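Putative secreted endoglycosylceramidase (Rhodococcus hoagii, PDB 6JYZ) acts as an endogalactosylceramidase of glycoside hydrolase family 5, probably hydrolysing the glycosidic linkage between sugar and ceramide in galactosylceramide-type glycolipids. Local coordinates at residues Arg24-Glu28 against Pro285-Phe289; Asp80-Ile86 against Tyr119-His125; Phe208-Val214 against Glu252-His258. One frame throughout, in Å; residues are numbered along the deposited sequence.

The three contacts lie in and beneath the (β/α)8 barrel expected of family 5. Contact 2, about 6 Å from the chain centre, pairs two barrel strands whose C-terminal ends carry a polar cluster, consistent with the usual site of catalysis in this fold. Contacts 1 and 3 lie toward the N-terminal ends, with centres about 13 Å apart; contact 2 is about 16 Å from contact 1 and 15 Å from contact 3. Thr120 N probably donates to Ala213 O at 2.8 Å. Arg24 packs on Phe256, and Leu25 CD2 on Tyr119 OH (3.6 Å), which is bonded to Pro23 O; Tyr119 also nears an isopropanol, probably from the crystallisation liquor.

Contact 1 of 3, residues Arg24-Glu28 against Pro285-Phe289; sequences RLTVE and PLVVF
Val27 lays its side chain against Pro285 and Leu286, with Val27 CB and Val27 CG1 each 3.7 Å from Pro285 O. These are van der Waals contacts, and no hydrogen bond crosses between the two segments. The two methyls of Val27 divide the work. With CG1 anti to the backbone N (chi1 169°), that branch runs to the Pro285 carbonyl, while CG2 turns over the backbone of the next residue, 4.1 Å from Leu286 CA, and goes on to meet Val288 CG2 at 4.2 Å. There the two valines pass each other at a slant, branch against branch. Strand 25-28 pairs with strand 31-34 in a β-hairpin that precedes the barrel, and the contact sets this hairpin against the N-terminal start of barrel strand 287-289. Thr26 is bonded through its backbone to Lys33 within the hairpin, whereas Val288 is bonded to Val260 and Phe262 of the adjoining barrel strand 259-262. Leu259 of that same strand touches the side chains of Val27, Leu286 and Val288, giving the three a common apolar neighbour, and Pro324 also packs on Val27. Earlier in the hairpin strand, Leu25 reaches Val40 and Leu42 of strand 38-47, extending the hydrophobic seam to another part of the barrel wall. Leu286 answers Val27 from its own side with a single methyl, CD2, which reaches back although the side chain starts out alongside the other segment. This methyl lies 4.0 Å from Val27 CB and 3.7 Å from Thr26 OG1. It also covers the backbone amide, 3.7 Å from Val27 N, a buried nitrogen for which the model offers no hydrogen-bond partner.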
loop_
_atom_site.group_PDB
_atom_site.type_symbol
_atom_site.label_atom_id
_atom_site.label_comp_id
_atom_site.label_asym_id
_atom_site.label_seq_id
_atom_site.Cartn_x
_atom_site.Cartn_y
_atom_site.Cartn_z
ATOM N N ARG A 24 -7.517 3.220 -18.217
ATOM C CA ARG A 24 -7.626 4.193 -17.123
ATOM C C ARG A 24 -8.631 3.645 -16.115
ATOM O O ARG A 24 -9.688 3.095 -16.466
ATOM C CB ARG A 24 -8.138 5.501 -17.735
ATOM C CG ARG A 24 -8.592 6.530 -16.705
ATOM C CD ARG A 24 -8.916 7.839 -17.415
ATOM N NE ARG A 24 -9.780 8.688 -16.592
ATOM C CZ ARG A 24 -10.344 9.784 -17.115
ATOM N NH1 ARG A 24 -10.145 10.054 -18.406
ATOM N NH2 ARG A 24 -11.110 10.524 -16.326
ATOM N N LEU A 25 -8.330 3.911 -14.833
ATOM C CA LEU A 25 -9.207 3.539 -13.734
ATOM C C LEU A 25 -9.974 4.731 -13.193
ATOM O O LEU A 25 -9.420 5.856 -13.092
ATOM C CB LEU A 25 -8.405 2.919 -12.588
ATOM C CG LEU A 25 -7.672 1.673 -13.025
ATOM C CD1 LEU A 25 -6.889 1.058 -11.855
ATOM C CD2 LEU A 25 -8.603 0.656 -13.648
ATOM N N THR A 26 -11.166 4.497 -12.727
ATOM C CA THR A 26 -12.104 5.453 -12.155
ATOM C C THR A 26 -12.832 4.768 -11.005
ATOM O O THR A 26 -12.482 3.652 -10.590
ATOM C CB THR A 26 -13.037 5.936 -13.297
ATOM O OG1 THR A 26 -13.820 7.031 -12.810
ATOM C CG2 THR A 26 -13.973 4.872 -13.826
ATOM N N VAL A 27 -13.799 5.491 -10.432
ATOM C CA VAL A 27 -14.644 4.968 -9.382
ATOM C C VAL A 27 -16.085 5.135 -9.841
ATOM O O VAL A 27 -16.458 6.229 -10.307
ATOM C CB VAL A 27 -14.396 5.710 -8.053
ATOM C CG1 VAL A 27 -15.470 5.332 -7.022
ATOM C CG2 VAL A 27 -13.009 5.454 -7.519
ATOM N N GLU A 28 -16.890 4.082 -9.672
ATOM C CA GLU A 28 -18.312 4.276 -9.887
ATOM C C GLU A 28 -19.017 3.362 -8.888
ATOM O O GLU A 28 -18.677 2.179 -8.789
ATOM C CB GLU A 28 -18.688 3.944 -11.315
ATOM C CG GLU A 28 -20.153 4.271 -11.548
ATOM C CD GLU A 28 -20.479 4.025 -12.994
ATOM O OE1 GLU A 28 -20.281 2.878 -13.424
ATOM O OE2 GLU A 28 -20.865 4.998 -13.686
ATOM N N PRO A 285 -15.149 12.587 -6.012
ATOM C CA PRO A 285 -15.765 11.311 -6.316
ATOM C C PRO A 285 -14.779 10.164 -6.523
ATOM O O PRO A 285 -15.223 9.021 -6.548
ATOM C CB PRO A 285 -16.566 11.567 -7.627
ATOM C CG PRO A 285 -15.869 12.755 -8.173
ATOM C CD PRO A 285 -15.436 13.641 -7.005
ATOM N N LEU A 286 -13.489 10.469 -6.641
ATOM C CA LEU A 286 -12.508 9.424 -6.888
ATOM C C LEU A 286 -11.696 9.065 -5.651
ATOM O O LEU A 286 -10.638 8.433 -5.794
ATOM C CB LEU A 286 -11.574 9.821 -8.052
ATOM C CG LEU A 286 -12.308 10.196 -9.329
ATOM C CD1 LEU A 286 -11.298 10.567 -10.435
ATOM C CD2 LEU A 286 -13.197 9.076 -9.809
ATOM N N VAL A 287 -12.223 9.388 -4.464
ATOM C CA VAL A 287 -11.479 8.933 -3.276
ATOM C C VAL A 287 -11.736 7.458 -2.995
ATOM O O VAL A 287 -12.784 6.886 -3.322
ATOM C CB VAL A 287 -11.867 9.779 -2.032
ATOM C CG1 VAL A 287 -11.460 11.240 -2.225
ATOM C CG2 VAL A 287 -13.335 9.621 -1.611
ATOM N N VAL A 288 -10.745 6.834 -2.356
ATOM C CA VAL A 288 -10.730 5.408 -2.001
ATOM C C VAL A 288 -10.226 5.309 -0.570
ATOM O O VAL A 288 -9.135 5.829 -0.275
ATOM C CB VAL A 288 -9.808 4.648 -2.976
ATOM C CG1 VAL A 288 -9.611 3.212 -2.479
ATOM C CG2 VAL A 288 -10.340 4.703 -4.420
ATOM N N PHE A 289 -11.008 4.679 0.309
ATOM C CA PHE A 289 -10.610 4.543 1.707
ATOM C C PHE A 289 -9.674 3.350 1.889
ATOM O O PHE A 289 -9.949 2.239 1.395
ATOM C CB PHE A 289 -11.888 4.348 2.532
ATOM C CG PHE A 289 -11.634 4.262 4.023
ATOM C CD1 PHE A 289 -10.856 5.219 4.671
ATOM C CD2 PHE A 289 -12.116 3.195 4.777
ATOM C CE1 PHE A 289 -10.601 5.125 6.057
ATOM C CE2 PHE A 289 -11.847 3.132 6.162
ATOM C CZ PHE A 289 -11.094 4.071 6.765
#

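Contact 2 of 3, residues Asp80-Ile86 against Tyr119-His125; sequences DVVRLNI and YTVLDMH
Val82 and Val121 join two neighbouring parallel strands of the (β/α)8 barrel, with Val121 N 2.8 Å from Val82 O in a ladder that runs from Asp80 to His125. Side chains alternate across it. Leu84, Ile86, Thr120 and Leu122 face helices 100-115 and 193-206, with Leu84 CB resting on Thr120 CG2, while Arg83, Asn85 and Asp123 share the opposite face. Arg83 sends its extended chain away from the backbone N (chi1 -177°), and as modelled its guanidinium stacks on the Asp123 carboxylate with the planes 10° apart. Their salt bridge acts through charge only, since no N-H points at Asp123 OD2. That oxygen is less certainly placed, so both the stack and its apparent bond to Asn85 ND2 are doubtful; Asn46 OD1 also takes a bond from Asn85 ND2. Asn46, Asp218, Glu263 and Glu329 grip the guanidinium, which fixes its rotation. His125 runs beside Asn85, whose CG lies 4.0 Å above one ring face, offset toward the rim; Trp360 also meets this ring, and Asp152 holds ND1. On the helix-facing side, Ile86 CG1 is wedged between the backbone N and the carbonyl carbon (chi1 64°), bringing it to 3.2 Å from Asp123 O.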
loop_
_atom_site.group_PDB
_atom_site.type_symbol
_atom_site.label_atom_id
_atom_site.label_comp_id
_atom_site.label_asym_id
_atom_site.label_seq_id
_atom_site.Cartn_x
_atom_site.Cartn_y
_atom_site.Cartn_z
ATOM N N ASP A 80 -1.608 -7.613 -9.991
ATOM C CA ASP A 80 -1.906 -6.588 -10.971
ATOM C C ASP A 80 -1.824 -5.160 -10.399
ATOM O O ASP A 80 -2.214 -4.236 -11.083
ATOM C CB ASP A 80 -3.276 -6.775 -11.643
ATOM C CG ASP A 80 -4.421 -6.594 -10.691
ATOM O OD1 ASP A 80 -4.187 -6.346 -9.487
ATOM O OD2 ASP A 80 -5.602 -6.677 -11.191
ATOM N N VAL A 81 -1.221 -5.033 -9.215
ATOM C CA VAL A 81 -0.968 -3.692 -8.672
ATOM C C VAL A 81 0.281 -3.800 -7.816
ATOM O O VAL A 81 0.627 -4.826 -7.260
ATOM C CB VAL A 81 -2.173 -3.184 -7.828
ATOM C CG1 VAL A 81 -2.303 -3.904 -6.488
ATOM C CG2 VAL A 81 -2.115 -1.678 -7.610
ATOM N N VAL A 82 0.936 -2.648 -7.704
ATOM C CA VAL A 82 2.020 -2.454 -6.743
ATOM C C VAL A 82 1.748 -1.152 -5.982
ATOM O O VAL A 82 1.301 -0.165 -6.565
ATOM C CB VAL A 82 3.372 -2.360 -7.456
ATOM C CG1 VAL A 82 3.397 -1.300 -8.512
ATOM C CG2 VAL A 82 4.502 -2.060 -6.503
ATOM N N ARG A 83 1.956 -1.204 -4.678
ATOM C CA ARG A 83 1.989 0.016 -3.862
ATOM C C ARG A 83 3.468 0.382 -3.740
ATOM O O ARG A 83 4.233 -0.259 -3.043
ATOM C CB ARG A 83 1.273 -0.213 -2.527
ATOM C CG ARG A 83 1.227 1.092 -1.696
ATOM C CD ARG A 83 0.272 0.893 -0.530
ATOM N NE ARG A 83 0.215 2.034 0.387
ATOM C CZ ARG A 83 0.711 2.055 1.624
ATOM N NH1 ARG A 83 1.535 1.120 2.091
ATOM N NH2 ARG A 83 0.336 3.092 2.407
ATOM N N LEU A 84 3.833 1.411 -4.518
ATOM C CA LEU A 84 5.234 1.814 -4.638
ATOM C C LEU A 84 5.540 2.837 -3.541
ATOM O O LEU A 84 4.985 3.950 -3.562
ATOM C CB LEU A 84 5.441 2.367 -6.055
ATOM C CG LEU A 84 6.908 2.607 -6.395
ATOM C CD1 LEU A 84 7.681 1.295 -6.602
ATOM C CD2 LEU A 84 6.970 3.445 -7.652
ATOM N N ASN A 85 6.341 2.414 -2.579
ATOM C CA ASN A 85 6.585 3.259 -1.398
ATOM C C ASN A 85 7.696 4.252 -1.743
ATOM O O ASN A 85 8.874 3.848 -1.801
ATOM C CB ASN A 85 7.002 2.356 -0.229
ATOM C CG ASN A 85 6.172 1.097 -0.037
ATOM O OD1 ASN A 85 6.772 0.007 0.065
ATOM N ND2 ASN A 85 4.855 1.200 0.064
ATOM N N ILE A 86 7.317 5.497 -1.902
ATOM C CA ILE A 86 8.263 6.552 -2.282
ATOM C C ILE A 86 8.421 7.543 -1.140
ATOM O O ILE A 86 7.651 7.528 -0.169
ATOM C CB ILE A 86 7.834 7.253 -3.566
ATOM C CG1 ILE A 86 6.520 8.001 -3.407
ATOM C CG2 ILE A 86 7.758 6.249 -4.751
ATOM C CD1 ILE A 86 6.131 8.896 -4.593
ATOM N N TYR A 119 -0.615 -2.171 -12.435
ATOM C CA TYR A 119 -0.866 -0.773 -12.124
ATOM C C TYR A 119 -0.055 -0.341 -10.899
ATOM O O TYR A 119 0.296 -1.163 -10.051
ATOM C CB TYR A 119 -2.340 -0.593 -11.744
ATOM C CG TYR A 119 -3.329 -0.685 -12.885
ATOM C CD1 TYR A 119 -3.643 0.453 -13.601
ATOM C CD2 TYR A 119 -4.026 -1.856 -13.162
ATOM C CE1 TYR A 119 -4.584 0.446 -14.618
ATOM C CE2 TYR A 119 -4.997 -1.878 -14.155
ATOM C CZ TYR A 119 -5.230 -0.739 -14.893
ATOM O OH TYR A 119 -6.197 -0.781 -15.887
ATOM N N THR A 120 0.217 0.963 -10.786
ATOM C CA THR A 120 0.976 1.496 -9.669
ATOM C C THR A 120 0.176 2.475 -8.838
ATOM O O THR A 120 -0.392 3.444 -9.366
ATOM C CB THR A 120 2.214 2.210 -10.185
ATOM O OG1 THR A 120 3.055 1.272 -10.860
ATOM C CG2 THR A 120 3.056 2.794 -9.055
ATOM N N VAL A 121 0.159 2.244 -7.516
ATOM C CA VAL A 121 -0.261 3.240 -6.551
ATOM C C VAL A 121 0.996 3.943 -6.069
ATOM O O VAL A 121 1.932 3.289 -5.576
ATOM C CB VAL A 121 -1.010 2.586 -5.378
ATOM C CG1 VAL A 121 -1.204 3.594 -4.242
ATOM C CG2 VAL A 121 -2.317 1.984 -5.816
ATOM N N LEU A 122 1.038 5.271 -6.211
ATOM C CA LEU A 122 2.156 6.047 -5.670
ATOM C C LEU A 122 1.858 6.372 -4.206
ATOM O O LEU A 122 0.921 7.113 -3.938
ATOM C CB LEU A 122 2.325 7.347 -6.473
ATOM C CG LEU A 122 2.678 7.124 -7.961
ATOM C CD1 LEU A 122 2.683 8.473 -8.641
ATOM C CD2 LEU A 122 4.029 6.456 -8.074
ATOM N N ASP A 123 2.670 5.823 -3.313
ATOM C CA ASP A 123 2.437 5.990 -1.881
ATOM C C ASP A 123 3.524 6.865 -1.265
ATOM O O ASP A 123 4.679 6.466 -1.254
ATOM C CB ASP A 123 2.423 4.591 -1.238
ATOM C CG ASP A 123 2.721 4.564 0.238
ATOM O OD1 ASP A 123 2.382 5.488 0.977
ATOM O OD2 ASP A 123 3.388 3.568 0.651
ATOM N N MET A 124 3.100 8.022 -0.759
ATOM C CA MET A 124 4.039 8.905 -0.061
ATOM C C MET A 124 4.262 8.289 1.308
ATOM O O MET A 124 3.451 8.500 2.234
ATOM C CB MET A 124 3.430 10.302 0.012
ATOM C CG MET A 124 4.427 11.382 0.439
ATOM S SD MET A 124 5.708 11.740 -0.839
ATOM C CE MET A 124 4.717 12.508 -2.111
ATOM N N HIS A 125 5.292 7.479 1.421
ATOM C CA HIS A 125 5.438 6.579 2.549
ATOM C C HIS A 125 6.235 7.236 3.648
ATOM O O HIS A 125 7.151 8.036 3.444
ATOM C CB HIS A 125 6.142 5.291 2.107
ATOM C CG HIS A 125 5.801 4.106 2.983
ATOM N ND1 HIS A 125 6.517 3.587 4.046
ATOM C CD2 HIS A 125 4.645 3.404 2.859
ATOM C CE1 HIS A 125 5.738 2.545 4.517
ATOM N NE2 HIS A 125 4.648 2.448 3.817
#

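Contact 3 of 3, residues Phe208-Val214 against Glu252-His258; sequences FRNEPAV and ETGGFPH
His258 turns the edge of its imidazole into a cluster of carbonyl oxygens from residues 208-214. NE2 donates to Glu211 O at 3.0 Å, nearly in the ring plane, yet arrives from above the plane of that carbonyl; Val214 N, closing a type I turn, reaches the same oxygen from the opposite face. Two rim carbons are also close to oxygens, CD2 at 2.9 Å from Val214 O and CE1 at 3.1 Å from Arg209 O. Phe256 covers one flat side of the imidazole, its CE1 3.3 Å above the ring centre. Arg209 O lies over a face of the phenyl ring and accepts from Phe256 N. With CG between the backbone N and the carbonyl carbon (chi1 67°), the Arg209 chain extends to NE, so that CB, CG and CD run alongside Glu252-Gly255; NH1 is bonded to Ala206 O. Asn210 ND2 donates to Gly254 O at 3.1 Å, and a water donates to both Asn210 OD1 and Gly254 O. These loops lead into barrel strands 214-218 and 259-262. Glu252 OE2 takes the His258 backbone N-H and is also bonded to Tyr217. With ND1 weakly bonded to Phe256 O and Glu252 OE2, both imidazole nitrogens face acceptors, which would favour a protonated His258.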
loop_
_atom_site.group_PDB
_atom_site.type_symbol
_atom_site.label_atom_id
_atom_site.label_comp_id
_atom_site.label_asym_id
_atom_site.label_seq_id
_atom_site.Cartn_x
_atom_site.Cartn_y
_atom_site.Cartn_z
ATOM N N PHE A 208 2.594 12.430 -13.935
ATOM C CA PHE A 208 1.891 11.213 -14.304
ATOM C C PHE A 208 0.472 11.501 -14.727
ATOM O O PHE A 208 -0.337 10.560 -14.842
ATOM C CB PHE A 208 1.957 10.207 -13.139
ATOM C CG PHE A 208 3.333 9.682 -12.915
ATOM C CD1 PHE A 208 3.878 8.721 -13.803
ATOM C CD2 PHE A 208 4.147 10.189 -11.919
ATOM C CE1 PHE A 208 5.180 8.279 -13.622
ATOM C CE2 PHE A 208 5.447 9.768 -11.768
ATOM C CZ PHE A 208 5.980 8.807 -12.634
ATOM N N ARG A 209 0.152 12.747 -15.041
ATOM C CA ARG A 209 -1.223 13.145 -15.240
ATOM C C ARG A 209 -1.907 12.477 -16.453
ATOM O O ARG A 209 -3.158 12.440 -16.473
ATOM C CB ARG A 209 -1.371 14.680 -15.309
ATOM C CG ARG A 209 -0.720 15.285 -16.544
ATOM C CD ARG A 209 -0.797 16.785 -16.357
ATOM N NE ARG A 209 -0.261 17.503 -17.532
ATOM C CZ ARG A 209 0.993 17.855 -17.716
ATOM N NH1 ARG A 209 1.937 17.410 -16.908
ATOM N NH2 ARG A 209 1.319 18.613 -18.777
ATOM N N ASN A 210 -1.072 11.997 -17.406
ATOM C CA ASN A 210 -1.683 11.324 -18.546
ATOM C C ASN A 210 -1.381 9.833 -18.557
ATOM O O ASN A 210 -1.585 9.189 -19.563
ATOM C CB ASN A 210 -1.233 11.991 -19.887
ATOM C CG ASN A 210 -2.096 13.184 -20.253
ATOM O OD1 ASN A 210 -3.286 12.995 -20.450
ATOM N ND2 ASN A 210 -1.512 14.359 -20.164
ATOM N N GLU A 211 -0.921 9.267 -17.437
ATOM C CA GLU A 211 -0.481 7.860 -17.411
ATOM C C GLU A 211 -1.579 6.968 -16.809
ATOM O O GLU A 211 -1.804 7.001 -15.572
ATOM C CB GLU A 211 0.762 7.786 -16.508
ATOM C CG GLU A 211 1.300 6.382 -16.373
ATOM C CD GLU A 211 1.459 5.655 -17.681
ATOM O OE1 GLU A 211 2.457 5.945 -18.350
ATOM O OE2 GLU A 211 0.622 4.825 -18.054
ATOM N N PRO A 212 -2.264 6.146 -17.588
ATOM C CA PRO A 212 -3.334 5.312 -17.027
ATOM C C PRO A 212 -2.767 4.222 -16.110
ATOM O O PRO A 212 -3.553 3.701 -15.289
ATOM C CB PRO A 212 -4.014 4.678 -18.272
ATOM C CG PRO A 212 -2.936 4.708 -19.334
ATOM C CD PRO A 212 -2.152 6.001 -19.087
ATOM N N ALA A 213 -1.507 3.848 -16.201
ATOM C CA ALA A 213 -1.018 2.797 -15.324
ATOM C C ALA A 213 -0.933 3.275 -13.904
ATOM O O ALA A 213 -0.747 2.436 -13.024
ATOM C CB ALA A 213 0.328 2.384 -15.822
ATOM N N VAL A 214 -0.932 4.575 -13.633
ATOM C CA VAL A 214 -0.920 5.059 -12.262
ATOM C C VAL A 214 -2.373 5.058 -11.798
ATOM O O VAL A 214 -3.226 5.758 -12.333
ATOM C CB VAL A 214 -0.267 6.436 -12.164
ATOM C CG1 VAL A 214 -0.522 7.095 -10.777
ATOM C CG2 VAL A 214 1.229 6.327 -12.440
ATOM N N GLU A 252 -3.182 18.207 -12.398
ATOM C CA GLU A 252 -3.577 17.237 -13.400
ATOM C C GLU A 252 -4.210 17.894 -14.614
ATOM O O GLU A 252 -4.587 17.186 -15.534
ATOM C CB GLU A 252 -4.592 16.241 -12.814
ATOM C CG GLU A 252 -3.972 15.264 -11.803
ATOM C CD GLU A 252 -5.076 14.488 -11.115
ATOM O OE1 GLU A 252 -6.121 15.011 -10.795
ATOM O OE2 GLU A 252 -4.837 13.258 -10.874
ATOM N N THR A 253 -4.299 19.228 -14.621
ATOM C CA THR A 253 -4.809 19.943 -15.825
ATOM C C THR A 253 -3.987 19.501 -17.044
ATOM O O THR A 253 -2.789 19.414 -17.037
ATOM C CB THR A 253 -4.684 21.446 -15.599
ATOM O OG1 THR A 253 -5.464 21.849 -14.462
ATOM C CG2 THR A 253 -5.215 22.259 -16.769
ATOM N N GLY A 254 -4.727 19.183 -18.108
ATOM C CA GLY A 254 -4.128 18.691 -19.361
ATOM C C GLY A 254 -3.994 17.181 -19.383
ATOM O O GLY A 254 -3.669 16.596 -20.423
ATOM N N GLY A 255 -4.251 16.498 -18.240
ATOM C CA GLY A 255 -4.352 15.045 -18.179
ATOM C C GLY A 255 -5.751 14.689 -17.714
ATOM O O GLY A 255 -6.753 15.213 -18.175
ATOM N N PHE A 256 -5.833 13.761 -16.749
ATOM C CA PHE A 256 -7.109 13.311 -16.244
ATOM C C PHE A 256 -6.976 13.089 -14.749
ATOM O O PHE A 256 -5.864 12.902 -14.269
ATOM C CB PHE A 256 -7.639 12.064 -16.991
ATOM C CG PHE A 256 -6.783 10.837 -16.805
ATOM C CD1 PHE A 256 -6.989 10.037 -15.684
ATOM C CD2 PHE A 256 -5.822 10.470 -17.746
ATOM C CE1 PHE A 256 -6.239 8.878 -15.476
ATOM C CE2 PHE A 256 -5.099 9.292 -17.511
ATOM C CZ PHE A 256 -5.296 8.547 -16.393
ATOM N N PRO A 257 -8.115 13.067 -14.020
ATOM C CA PRO A 257 -8.048 12.877 -12.568
ATOM C C PRO A 257 -7.839 11.411 -12.222
ATOM O O PRO A 257 -8.575 10.548 -12.654
ATOM C CB PRO A 257 -9.407 13.378 -12.068
ATOM C CG PRO A 257 -10.306 13.192 -13.245
ATOM C CD PRO A 257 -9.444 13.499 -14.469
ATOM N N HIS A 258 -6.811 11.156 -11.437
ATOM C CA HIS A 258 -6.545 9.832 -10.904
ATOM C C HIS A 258 -7.207 9.617 -9.548
ATOM O O HIS A 258 -7.724 10.556 -8.933
ATOM C CB HIS A 258 -5.028 9.601 -10.840
ATOM C CG HIS A 258 -4.349 9.617 -12.184
ATOM N ND1 HIS A 258 -4.336 10.754 -13.062
ATOM C CD2 HIS A 258 -3.671 8.616 -12.787
ATOM C CE1 HIS A 258 -3.595 10.390 -14.153
ATOM N NE2 HIS A 258 -3.168 9.125 -13.954
HETATM O O HOH W 1 -4.228 14.723 -22.468
#